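Local coordinates for acyl-CoA N-acyltransferases (NAT) superfamily protein (Arabidopsis thaliana, PDB 6TH0) that probably transfers the acetyl group of acetyl-CoA to the N-terminal methionine of transmembrane proteins and to protein lysines, at residues Ser14-Leu19 with Asn38-Gly43; Glu20-Asp25 with Ile64-Ala69; Val46-Val51 with Ile116-Lys121; Leu100-Thr105 with Arg109-Ala114. All blocks are in the same frame, centred on the assembly; numbering follows the deposited sequence.

Interaction 1: residues Ser14-Leu19 with Asn38-Gly43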
# COMPACT_ATOMS: atom_id res chain seq x y z
N SER A 14 -8.40 3.26 -17.07
CA SER A 14 -7.80 2.50 -18.15
C SER A 14 -6.81 1.45 -17.66
O SER A 14 -6.44 0.56 -18.44
CB SER A 14 -7.09 3.44 -19.13
OG SER A 14 -5.91 3.96 -18.56
N ASP A 15 -6.39 1.52 -16.39
CA ASP A 15 -5.51 0.53 -15.77
C ASP A 15 -6.26 -0.71 -15.28
O ASP A 15 -5.61 -1.66 -14.83
CB ASP A 15 -4.77 1.14 -14.58
CG ASP A 15 -3.84 2.27 -14.97
OD1 ASP A 15 -3.12 2.13 -15.97
OD2 ASP A 15 -3.83 3.31 -14.27
N LEU A 16 -7.59 -0.73 -15.39
CA LEU A 16 -8.38 -1.75 -14.69
C LEU A 16 -7.93 -3.17 -15.02
O LEU A 16 -7.64 -3.96 -14.12
CB LEU A 16 -9.86 -1.57 -15.02
CG LEU A 16 -10.75 -2.61 -14.34
CD1 LEU A 16 -10.69 -2.47 -12.84
CD2 LEU A 16 -12.19 -2.49 -14.83
N GLU A 17 -7.91 -3.52 -16.31
CA GLU A 17 -7.54 -4.89 -16.71
C GLU A 17 -6.15 -5.26 -16.22
O GLU A 17 -5.96 -6.31 -15.59
CB GLU A 17 -7.61 -5.03 -18.23
CG GLU A 17 -7.58 -6.47 -18.71
CD GLU A 17 -7.39 -6.58 -20.21
OE1 GLU A 17 -7.80 -5.64 -20.93
OE2 GLU A 17 -6.82 -7.59 -20.67
N ARG A 18 -5.17 -4.40 -16.48
CA ARG A 18 -3.80 -4.70 -16.05
C ARG A 18 -3.71 -4.79 -14.53
O ARG A 18 -3.06 -5.69 -14.00
CB ARG A 18 -2.84 -3.64 -16.59
CG ARG A 18 -1.44 -3.68 -15.99
CD ARG A 18 -0.66 -4.91 -16.46
NE ARG A 18 0.76 -4.72 -16.21
CZ ARG A 18 1.68 -5.68 -16.35
NH1 ARG A 18 1.32 -6.89 -16.74
NH2 ARG A 18 2.95 -5.41 -16.10
N LEU A 19 -4.37 -3.88 -13.82
CA LEU A 19 -4.33 -3.89 -12.36
C LEU A 19 -4.87 -5.19 -11.80
O LEU A 19 -4.26 -5.79 -10.89
CB LEU A 19 -5.13 -2.70 -11.80
CG LEU A 19 -4.97 -2.42 -10.30
CD1 LEU A 19 -3.56 -1.99 -9.90
CD2 LEU A 19 -6.04 -1.43 -9.83
N ASN A 38 -13.25 0.06 -7.20
CA ASN A 38 -13.01 1.06 -6.17
C ASN A 38 -11.66 1.74 -6.37
O ASN A 38 -11.56 2.97 -6.33
CB ASN A 38 -13.11 0.40 -4.79
CG ASN A 38 -12.98 1.38 -3.63
OD1 ASN A 38 -12.84 2.60 -3.79
ND2 ASN A 38 -13.10 0.82 -2.42
N VAL A 39 -10.63 0.96 -6.65
CA VAL A 39 -9.28 1.51 -6.79
C VAL A 39 -9.24 2.51 -7.94
O VAL A 39 -8.83 3.66 -7.77
CB VAL A 39 -8.25 0.39 -6.99
CG1 VAL A 39 -6.90 0.97 -7.38
CG2 VAL A 39 -8.11 -0.48 -5.74
N VAL A 40 -9.69 2.09 -9.13
CA VAL A 40 -9.54 2.94 -10.31
C VAL A 40 -10.48 4.13 -10.28
O VAL A 40 -10.23 5.14 -10.96
CB VAL A 40 -9.75 2.11 -11.59
CG1 VAL A 40 -8.78 0.91 -11.60
CG2 VAL A 40 -11.22 1.67 -11.72
N ASN A 41 -11.58 4.04 -9.54
CA ASN A 41 -12.52 5.14 -9.37
C ASN A 41 -12.14 6.08 -8.23
O ASN A 41 -12.71 7.17 -8.13
CB ASN A 41 -13.93 4.59 -9.17
CG ASN A 41 -14.46 3.92 -10.42
OD1 ASN A 41 -14.21 4.38 -11.53
ND2 ASN A 41 -15.19 2.82 -10.24
N GLY A 42 -11.18 5.69 -7.40
CA GLY A 42 -10.65 6.58 -6.36
C GLY A 42 -11.61 6.75 -5.19
O GLY A 42 -12.08 5.76 -4.61
N GLY A 43 -11.85 7.99 -4.80
CA GLY A 43 -12.63 8.24 -3.61
C GLY A 43 -11.91 7.91 -2.31
O GLY A 43 -11.02 8.65 -1.88
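The helix pair that follows the first strand of the GNAT fold is joined here, through Leu-16 and Leu-19 of helix 16-26 and Val-39 and Val-40 of helix 33-41. The contact is wholly apolar. Leu-19 meets both valines. Its CG stands opposite the backbone N (chi1 -169°), and its methyl CD2 faces both valines. CD2 lies 3.5 Å from CG1 of Val-39 and 4.0 Å from CG1 of Val-40. Leu-19 and Val-40 run past each other in opposite directions. Leu-16 comes in from one turn earlier, at about a right angle to Val-40, and its CD1 is 4.1 Å from Val-40 CG1. That one methyl of Val-40 therefore meets both leucines.

Leu-19 N bonds Asp-15 O at 2.7 Å in the first turn. The Asp-15 carboxylate makes a salt bridge to Arg-9. Just after helix 33-41, Gly-42 leaves the helical angles with a positive phi of 75°. Gly-42 N bonds Val-39 O at 3.1 Å.

The buried side chains also look toward the sheet. Leu-19 touches Phe-66, and Val-39 touches Thr-68 and Ser-47. Phe-36 packs against both leucines. Two helices placed between the first and second strands, packed on each other and on one face of the sheet, are typical of the GNAT acetyltransferase fold.

Interaction 2: residues Glu20-Asp25 with Ile64-Ala69; sequences EQIHRD and IGFVTA
The imidazole of His-23, stacked on Phe-66, is gripped at both nitrogens: NE2 is hydrogen-bonded to Thr-99 OG1, which also bonds Thr-68 OG1, and ND1 to Leu-19 O one turn back in the helix. The contact packs helix 16-26 on a face of the central GNAT sheet. With both nitrogens engaged, the rotation of the imidazole is fixed.

The two rings form an offset stack. Their centroids are 4.2 Å apart and the planes are inclined at 30°. The overlap is toward the rims: His-23 CE1 sits 3.3 Å from Phe-66 CE1, over the face of the phenyl ring. Phe-66 CZ in turn lies over a face of the imidazole. CG of Phe-66 stands between its backbone N and carbonyl carbon (chi1 60°), which turns the ring off the strand toward the helix.

Ile-22 meets the phenyl ring at CD2 and CE2. Its CD1 also rests on Val-103, just past the end of strand 93-102. An alanine in place of Phe-66 would probably leave a gap under helix 16-26, with one face of the His-23 ring and the Ile-22 methyls without their partner.

Strand 63-73 is kept in the sheet by its backbone, with a classic beta bulge where Ile-64 and Gly-65 both face Ala-50. On the helix side, the closest atom of Ile-22 to the phenyl ring is CG2, 3.6 Å from Phe-66 CE2.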
# COMPACT_ATOMS: atom_id res chain seq x y z
N GLU A 20 -6.02 -5.64 -12.31
CA GLU A 20 -6.59 -6.88 -11.80
C GLU A 20 -5.65 -8.04 -12.10
O GLU A 20 -5.39 -8.88 -11.24
CB GLU A 20 -7.95 -7.17 -12.43
CG GLU A 20 -9.11 -6.33 -11.93
CD GLU A 20 -10.40 -6.74 -12.61
OE1 GLU A 20 -10.45 -6.74 -13.86
OE2 GLU A 20 -11.37 -7.08 -11.89
N GLN A 21 -5.10 -8.05 -13.31
CA GLN A 21 -4.27 -9.16 -13.75
C GLN A 21 -2.99 -9.27 -12.91
O GLN A 21 -2.62 -10.36 -12.47
CB GLN A 21 -3.96 -8.97 -15.23
CG GLN A 21 -2.88 -9.84 -15.82
CD GLN A 21 -1.97 -9.03 -16.72
OE1 GLN A 21 -0.92 -8.55 -16.29
NE2 GLN A 21 -2.37 -8.86 -17.97
N ILE A 22 -2.31 -8.14 -12.69
CA ILE A 22 -1.07 -8.16 -11.92
C ILE A 22 -1.34 -8.55 -10.46
O ILE A 22 -0.53 -9.26 -9.85
CB ILE A 22 -0.33 -6.81 -12.04
CG1 ILE A 22 1.12 -6.97 -11.56
CG2 ILE A 22 -1.05 -5.72 -11.22
CD1 ILE A 22 2.02 -5.81 -11.95
N HIS A 23 -2.44 -8.06 -9.87
CA HIS A 23 -2.77 -8.53 -8.52
C HIS A 23 -2.92 -10.05 -8.48
O HIS A 23 -2.38 -10.71 -7.59
CB HIS A 23 -4.03 -7.84 -8.00
CG HIS A 23 -3.78 -6.49 -7.40
ND1 HIS A 23 -3.48 -5.38 -8.16
CD2 HIS A 23 -3.76 -6.08 -6.11
CE1 HIS A 23 -3.31 -4.34 -7.36
NE2 HIS A 23 -3.47 -4.74 -6.11
N ARG A 24 -3.67 -10.61 -9.43
CA ARG A 24 -3.85 -12.05 -9.47
C ARG A 24 -2.50 -12.75 -9.60
O ARG A 24 -2.27 -13.81 -9.00
CB ARG A 24 -4.77 -12.42 -10.63
CG ARG A 24 -4.77 -13.90 -10.99
CD ARG A 24 -5.22 -14.79 -9.85
NE ARG A 24 -6.62 -14.58 -9.50
CZ ARG A 24 -7.34 -15.42 -8.76
NH1 ARG A 24 -6.79 -16.53 -8.29
NH2 ARG A 24 -8.60 -15.14 -8.48
N ASP A 25 -1.60 -12.16 -10.38
CA ASP A 25 -0.37 -12.88 -10.71
C ASP A 25 0.67 -12.79 -9.59
O ASP A 25 1.43 -13.74 -9.39
CB ASP A 25 0.23 -12.32 -12.00
CG ASP A 25 -0.51 -12.76 -13.25
OD1 ASP A 25 -1.41 -13.64 -13.20
OD2 ASP A 25 -0.15 -12.24 -14.33
N ILE A 64 3.88 -1.12 -14.36
CA ILE A 64 4.75 -2.22 -13.94
C ILE A 64 4.94 -2.25 -12.43
O ILE A 64 5.69 -3.07 -11.91
CB ILE A 64 6.10 -2.16 -14.69
CG1 ILE A 64 6.71 -0.76 -14.63
CG2 ILE A 64 5.89 -2.54 -16.15
CD1 ILE A 64 7.33 -0.41 -13.29
N GLY A 65 4.23 -1.39 -11.71
CA GLY A 65 4.24 -1.40 -10.26
C GLY A 65 3.02 -0.66 -9.79
O GLY A 65 2.41 0.12 -10.54
N PHE A 66 2.62 -0.92 -8.55
CA PHE A 66 1.41 -0.30 -8.03
C PHE A 66 1.49 -0.25 -6.51
O PHE A 66 2.19 -1.05 -5.89
CB PHE A 66 0.17 -1.10 -8.46
CG PHE A 66 0.18 -2.49 -7.97
CD1 PHE A 66 -0.29 -2.80 -6.70
CD2 PHE A 66 0.75 -3.50 -8.74
CE1 PHE A 66 -0.24 -4.10 -6.22
CE2 PHE A 66 0.80 -4.80 -8.26
CZ PHE A 66 0.30 -5.10 -7.02
N VAL A 67 0.78 0.71 -5.92
CA VAL A 67 0.48 0.68 -4.49
C VAL A 67 -0.93 1.22 -4.32
O VAL A 67 -1.33 2.14 -5.03
CB VAL A 67 1.49 1.52 -3.68
CG1 VAL A 67 1.41 2.98 -4.08
CG2 VAL A 67 1.24 1.34 -2.18
N THR A 68 -1.74 0.54 -3.50
CA THR A 68 -3.10 0.99 -3.18
C THR A 68 -3.24 1.22 -1.68
O THR A 68 -2.60 0.53 -0.86
CB THR A 68 -4.15 0.00 -3.64
OG1 THR A 68 -3.95 -1.24 -2.96
CG2 THR A 68 -4.04 -0.22 -5.15
N ALA A 69 -4.05 2.21 -1.30
CA ALA A 69 -4.20 2.57 0.10
C ALA A 69 -5.61 3.14 0.33
O ALA A 69 -6.22 3.71 -0.58
CB ALA A 69 -3.15 3.59 0.55

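Interaction 3: residues Val46-Val51 with Ile116-Lys121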
# COMPACT_ATOMS: atom_id res chain seq x y z
N VAL A 46 -6.69 5.65 -2.40
CA VAL A 46 -5.68 6.40 -3.13
C VAL A 46 -4.72 5.38 -3.70
O VAL A 46 -4.49 4.31 -3.11
CB VAL A 46 -4.97 7.46 -2.26
CG1 VAL A 46 -5.92 8.60 -1.94
CG2 VAL A 46 -4.43 6.84 -0.98
N SER A 47 -4.16 5.70 -4.85
CA SER A 47 -3.23 4.72 -5.39
C SER A 47 -2.30 5.35 -6.42
O SER A 47 -2.55 6.44 -6.94
CB SER A 47 -4.01 3.57 -6.03
OG SER A 47 -4.83 4.08 -7.06
N TRP A 48 -1.20 4.64 -6.67
CA TRP A 48 -0.16 5.10 -7.56
C TRP A 48 0.28 3.96 -8.46
O TRP A 48 0.38 2.81 -8.01
CB TRP A 48 1.03 5.65 -6.78
CG TRP A 48 0.76 6.97 -6.15
CD1 TRP A 48 1.03 8.20 -6.67
CD2 TRP A 48 0.14 7.20 -4.87
NE1 TRP A 48 0.64 9.18 -5.80
CE2 TRP A 48 0.09 8.60 -4.68
CE3 TRP A 48 -0.37 6.37 -3.87
CZ2 TRP A 48 -0.46 9.19 -3.54
CZ3 TRP A 48 -0.91 6.95 -2.73
CH2 TRP A 48 -0.95 8.35 -2.58
N ALA A 49 0.55 4.28 -9.71
CA ALA A 49 1.11 3.33 -10.66
C ALA A 49 2.53 3.76 -10.96
O ALA A 49 2.86 4.94 -10.95
CB ALA A 49 0.28 3.28 -11.95
N ALA A 50 3.39 2.77 -11.18
CA ALA A 50 4.72 2.99 -11.73
C ALA A 50 4.69 2.55 -13.18
O ALA A 50 4.17 1.48 -13.50
CB ALA A 50 5.78 2.20 -10.97
N VAL A 51 5.22 3.39 -14.07
CA VAL A 51 5.27 3.08 -15.49
C VAL A 51 6.67 3.34 -16.03
O VAL A 51 7.40 4.20 -15.53
CB VAL A 51 4.22 3.88 -16.30
CG1 VAL A 51 2.82 3.63 -15.75
CG2 VAL A 51 4.56 5.38 -16.27
N ILE A 116 6.07 3.32 -1.89
CA ILE A 116 5.76 3.60 -0.49
C ILE A 116 6.01 5.06 -0.17
O ILE A 116 5.21 5.72 0.51
CB ILE A 116 6.58 2.68 0.42
CG1 ILE A 116 6.18 1.22 0.19
CG2 ILE A 116 6.38 3.06 1.87
CD1 ILE A 116 7.23 0.24 0.77
N ASN A 117 7.12 5.61 -0.68
CA ASN A 117 7.42 7.02 -0.46
C ASN A 117 6.25 7.91 -0.90
O ASN A 117 5.91 8.89 -0.22
CB ASN A 117 8.71 7.38 -1.20
CG ASN A 117 9.18 8.77 -0.90
OD1 ASN A 117 9.18 9.20 0.25
ND2 ASN A 117 9.58 9.50 -1.93
N GLU A 118 5.64 7.58 -2.03
CA GLU A 118 4.47 8.33 -2.49
C GLU A 118 3.36 8.32 -1.46
O GLU A 118 2.71 9.35 -1.22
CB GLU A 118 3.96 7.77 -3.82
CG GLU A 118 4.93 7.92 -4.98
CD GLU A 118 5.19 9.38 -5.33
OE1 GLU A 118 4.31 10.21 -5.06
OE2 GLU A 118 6.29 9.69 -5.84
N VAL A 119 3.13 7.17 -0.82
CA VAL A 119 2.06 7.09 0.17
C VAL A 119 2.40 7.92 1.40
O VAL A 119 1.54 8.64 1.93
CB VAL A 119 1.81 5.62 0.55
CG1 VAL A 119 0.71 5.54 1.59
CG2 VAL A 119 1.44 4.78 -0.70
N VAL A 120 3.64 7.86 1.87
CA VAL A 120 4.05 8.64 3.03
C VAL A 120 3.99 10.13 2.72
O VAL A 120 3.50 10.93 3.52
CB VAL A 120 5.46 8.22 3.48
CG1 VAL A 120 5.95 9.12 4.63
CG2 VAL A 120 5.49 6.75 3.85
N LYS A 121 4.48 10.52 1.54
CA LYS A 121 4.41 11.92 1.13
C LYS A 121 2.96 12.39 1.02
O LYS A 121 2.65 13.54 1.33
CB LYS A 121 5.16 12.09 -0.19
CG LYS A 121 6.67 12.28 0.00
CD LYS A 121 7.48 12.19 -1.29
CE LYS A 121 6.90 12.96 -2.46
NZ LYS A 121 7.40 12.35 -3.73
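The indole of Trp-48 has one face laid against helix 111-123. CB of Glu-118 stands almost exactly over the five-membered ring, 3.9 Å from its centroid and 3° off the normal, a CH-pi contact. The backbone O of Glu-118 and N of Val-119 lie over the same ring system, with Glu-118 O 3.9 Å from Trp-48 CZ2. At the far end of the six-membered ring, Val-119 CG2 packs on CZ3 at 3.8 Å. The ring of Tyr-122 also meets the indole, with the two planes steeply inclined.

Trp-48 has CG opposite its carbonyl carbon (chi1 -72°), and this sends the indole off strand 45-52 to the helix. A bend at chi2 (-64°) brings the Glu-118 carboxylate round to the nitrogen end of the indole. OE1 is 3.9 Å from Trp-48 NE1, too long for a hydrogen bond. OE2 of Glu-118 is instead paired with Lys-121 NZ at 3.6 Å, a salt bridge within the helix.

The contact joins the second strand of the GNAT sheet to the helix that starts at the coenzyme pyrophosphate. Val-119 and Trp-48 both also touch Val-67 of the neighbouring strand. An alanine at Trp-48 would probably open a gap between strand and helix and leave Glu-118 CB and Val-119 CG2 without their aromatic partner.

The grip is therefore one of dispersion and ring-face contact. The glutamate contributes its aliphatic root to the indole, while its charge is probably balanced mainly by the lysine.

Interaction 4: residues Leu100-Thr105 with Arg109-Ala114. With ACO (acetyl coenzyme *a), chain C.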
# COMPACT_ATOMS: atom_id res chain seq x y z
N LEU A 100 0.75 -3.74 -2.69
CA LEU A 100 1.99 -3.18 -3.22
C LEU A 100 2.62 -4.29 -4.04
O LEU A 100 2.63 -5.43 -3.58
CB LEU A 100 2.93 -2.74 -2.10
CG LEU A 100 4.37 -2.46 -2.46
CD1 LEU A 100 4.48 -1.13 -3.19
CD2 LEU A 100 5.24 -2.46 -1.21
N GLY A 101 3.08 -3.98 -5.25
CA GLY A 101 3.74 -4.99 -6.08
C GLY A 101 4.53 -4.35 -7.19
O GLY A 101 4.18 -3.26 -7.67
N VAL A 102 5.58 -5.04 -7.62
CA VAL A 102 6.40 -4.64 -8.76
C VAL A 102 6.57 -5.89 -9.64
O VAL A 102 6.75 -6.99 -9.11
CB VAL A 102 7.76 -4.07 -8.31
CG1 VAL A 102 8.63 -3.72 -9.50
CG2 VAL A 102 7.58 -2.81 -7.39
N VAL A 103 6.45 -5.74 -10.96
CA VAL A 103 6.60 -6.93 -11.80
C VAL A 103 8.02 -7.47 -11.65
O VAL A 103 9.00 -6.73 -11.53
CB VAL A 103 6.25 -6.72 -13.28
CG1 VAL A 103 4.83 -6.12 -13.47
CG2 VAL A 103 7.30 -5.91 -13.99
N GLU A 104 8.13 -8.80 -11.72
CA GLU A 104 9.36 -9.50 -11.37
C GLU A 104 10.59 -8.90 -12.06
O GLU A 104 11.62 -8.65 -11.42
CB GLU A 104 9.16 -10.99 -11.68
CG GLU A 104 9.91 -11.95 -10.79
CD GLU A 104 9.31 -13.35 -10.79
OE1 GLU A 104 8.21 -13.55 -11.36
OE2 GLU A 104 9.93 -14.25 -10.18
N THR A 105 10.50 -8.63 -13.36
CA THR A 105 11.67 -8.15 -14.07
C THR A 105 12.05 -6.70 -13.74
O THR A 105 13.08 -6.23 -14.21
CB THR A 105 11.47 -8.30 -15.58
OG1 THR A 105 10.26 -7.66 -15.97
CG2 THR A 105 11.41 -9.78 -15.95
N ARG A 109 15.15 -2.37 -8.01
CA ARG A 109 15.56 -1.10 -8.59
C ARG A 109 15.06 0.08 -7.76
O ARG A 109 15.27 1.23 -8.16
CB ARG A 109 15.06 -0.99 -10.03
CG ARG A 109 15.57 -2.10 -10.94
CD ARG A 109 15.16 -1.92 -12.39
NE ARG A 109 15.43 -3.14 -13.16
CZ ARG A 109 15.11 -3.31 -14.44
NH1 ARG A 109 15.40 -4.46 -15.04
NH2 ARG A 109 14.50 -2.35 -15.11
N GLY A 110 14.44 -0.18 -6.61
CA GLY A 110 13.92 0.88 -5.77
C GLY A 110 12.51 1.32 -6.10
O GLY A 110 12.05 2.32 -5.54
N ILE A 111 11.80 0.61 -6.98
CA ILE A 111 10.46 1.05 -7.36
C ILE A 111 9.49 0.91 -6.19
O ILE A 111 8.72 1.83 -5.90
CB ILE A 111 9.99 0.27 -8.61
CG1 ILE A 111 10.87 0.65 -9.80
CG2 ILE A 111 8.51 0.56 -8.92
CD1 ILE A 111 10.69 -0.27 -11.03
N ALA A 112 9.53 -0.22 -5.49
CA ALA A 112 8.63 -0.39 -4.35
C ALA A 112 8.91 0.64 -3.28
O ALA A 112 7.98 1.21 -2.69
CB ALA A 112 8.74 -1.80 -3.77
N LYS A 113 10.18 0.89 -2.98
CA LYS A 113 10.52 1.95 -2.04
C LYS A 113 9.92 3.28 -2.48
O LYS A 113 9.39 4.04 -1.66
CB LYS A 113 12.04 2.04 -1.90
CG LYS A 113 12.51 3.11 -0.94
CD LYS A 113 14.03 3.04 -0.77
CE LYS A 113 14.50 3.82 0.44
NZ LYS A 113 14.28 5.28 0.30
N ALA A 114 10.05 3.61 -3.77
CA ALA A 114 9.50 4.87 -4.25
C ALA A 114 7.98 4.89 -4.15
O ALA A 114 7.38 5.92 -3.80
CB ALA A 114 9.94 5.13 -5.69
N1A ACO C . 20.82 -2.03 -6.97
C2A ACO C . 20.72 -3.23 -6.30
N3A ACO C . 19.84 -3.66 -5.38
C4A ACO C . 18.88 -2.69 -5.10
C5A ACO C . 18.84 -1.40 -5.72
C6A ACO C . 19.85 -1.11 -6.66
N6A ACO C . 19.87 0.10 -7.29
N7A ACO C . 17.76 -0.64 -5.25
C8A ACO C . 17.16 -1.46 -4.36
N9A ACO C . 17.79 -2.70 -4.23
C1B ACO C . 17.42 -3.81 -3.36
C2B ACO C . 16.88 -3.36 -1.93
O2B ACO C . 17.93 -3.09 -1.10
C3B ACO C . 16.23 -4.78 -1.61
O3B ACO C . 17.27 -5.59 -1.37
P3B ACO C . 16.89 -6.92 -0.16
O7A ACO C . 16.03 -7.73 -1.09
O8A ACO C . 18.25 -7.49 0.19
O9A ACO C . 16.14 -6.12 0.88
C4B ACO C . 15.51 -5.12 -2.97
O4B ACO C . 16.36 -4.56 -4.02
C5B ACO C . 14.07 -4.59 -3.01
O5B ACO C . 14.02 -3.23 -2.73
P1A ACO C . 13.06 -2.49 -3.85
O1A ACO C . 13.65 -2.66 -5.20
O2A ACO C . 12.71 -1.13 -3.32
O3A ACO C . 11.55 -3.27 -3.94
P2A ACO C . 11.20 -3.95 -5.33
O4A ACO C . 10.80 -2.96 -6.36
O5A ACO C . 12.09 -5.10 -5.71
O6A ACO C . 9.68 -4.72 -5.01
CBP ACO C . 8.27 -6.02 -3.56
CCP ACO C . 9.62 -5.20 -3.71
CDP ACO C . 7.13 -5.03 -3.65
CEP ACO C . 8.24 -6.75 -2.22
CAP ACO C . 8.26 -7.02 -4.75
OAP ACO C . 9.21 -8.07 -4.55
C9P ACO C . 6.92 -7.69 -5.01
O9P ACO C . 6.15 -7.23 -5.82
N8P ACO C . 6.63 -8.87 -4.35
C7P ACO C . 5.33 -9.59 -4.55
C6P ACO C . 4.19 -8.78 -4.02
C5P ACO C . 4.38 -8.66 -2.55
O5P ACO C . 4.84 -9.54 -1.83
N4P ACO C . 4.02 -7.46 -1.99
C3P ACO C . 4.24 -7.35 -0.55
C2P ACO C . 3.23 -6.42 0.04
S1P ACO C . 3.54 -6.35 1.87
C ACO C . 2.48 -7.72 2.32
O ACO C . 2.91 -8.79 2.67
CH3 ACO C . 1.06 -7.51 2.20
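Val-102 meets Ile-111 and Ala-112 beside the bound acetyl-CoA. Its CB lies 3.8 Å from the phosphate oxygen O4A of the coenzyme. CG1 branches opposite the backbone N (chi1 177°) and also stays near O4A. CG2 is the branch that reaches the helix. It touches CG2 of Ile-111 at 3.8 Å and CB of Ala-112 at 3.9 Å, and lies 3.4 Å from O4A.

This is the pyrophosphate loop of the GNAT fold, with the family sequence R-x-x-G-x-A running from Arg-107 to Ala-112. Backbone N-H groups at the start of helix 111-123 hold the phosphates. Gly-110 N, at the N-cap, bonds O1A at 3.0 Å, and Ala-112 N bonds O4A at 3.1 Å. Lys-113 N gives a longer bond to O2A. The helix end would probably add to the attraction for these negative oxygens.

On the strand side the pantetheine arm is bound like another strand. Val-102 N bonds O9P at 2.9 Å, and Leu-100 O accepts the N-H of N4P at 2.9 Å in a nearly straight bond (171°). The Leu-100 side chain packs on the ligand methyl CDP. At the outer end, the guanidinium of Arg-109 has Thr-105 O over one face, an approach whose angle is poor for a hydrogen bond.

All four contacts lie in the GNAT domain and gather round one mixed sheet. Interactions 1 and 2 share helix 16-26, with centres about 10 Å apart, and build the layer on one face. Interactions 3 and 4 share helix 111-123, with centres about 11 Å apart, on the opposite face. Neighbouring strands 45-52, 63-73 and 93-102 tie the layers together: Phe-66 turns to one helix, Val-67 to Val-119 of the other. Along the chain, interaction 2 interlocks with 1 and 3; interaction 1 closes before 3 and 4 open, and 4 is nested inside 3. The centres of interactions 1 and 4 are the farthest apart, about 19 Å. Helix 111-123 and strand 93-102 bring the coenzyme site, in interaction 4, next to the sheet core.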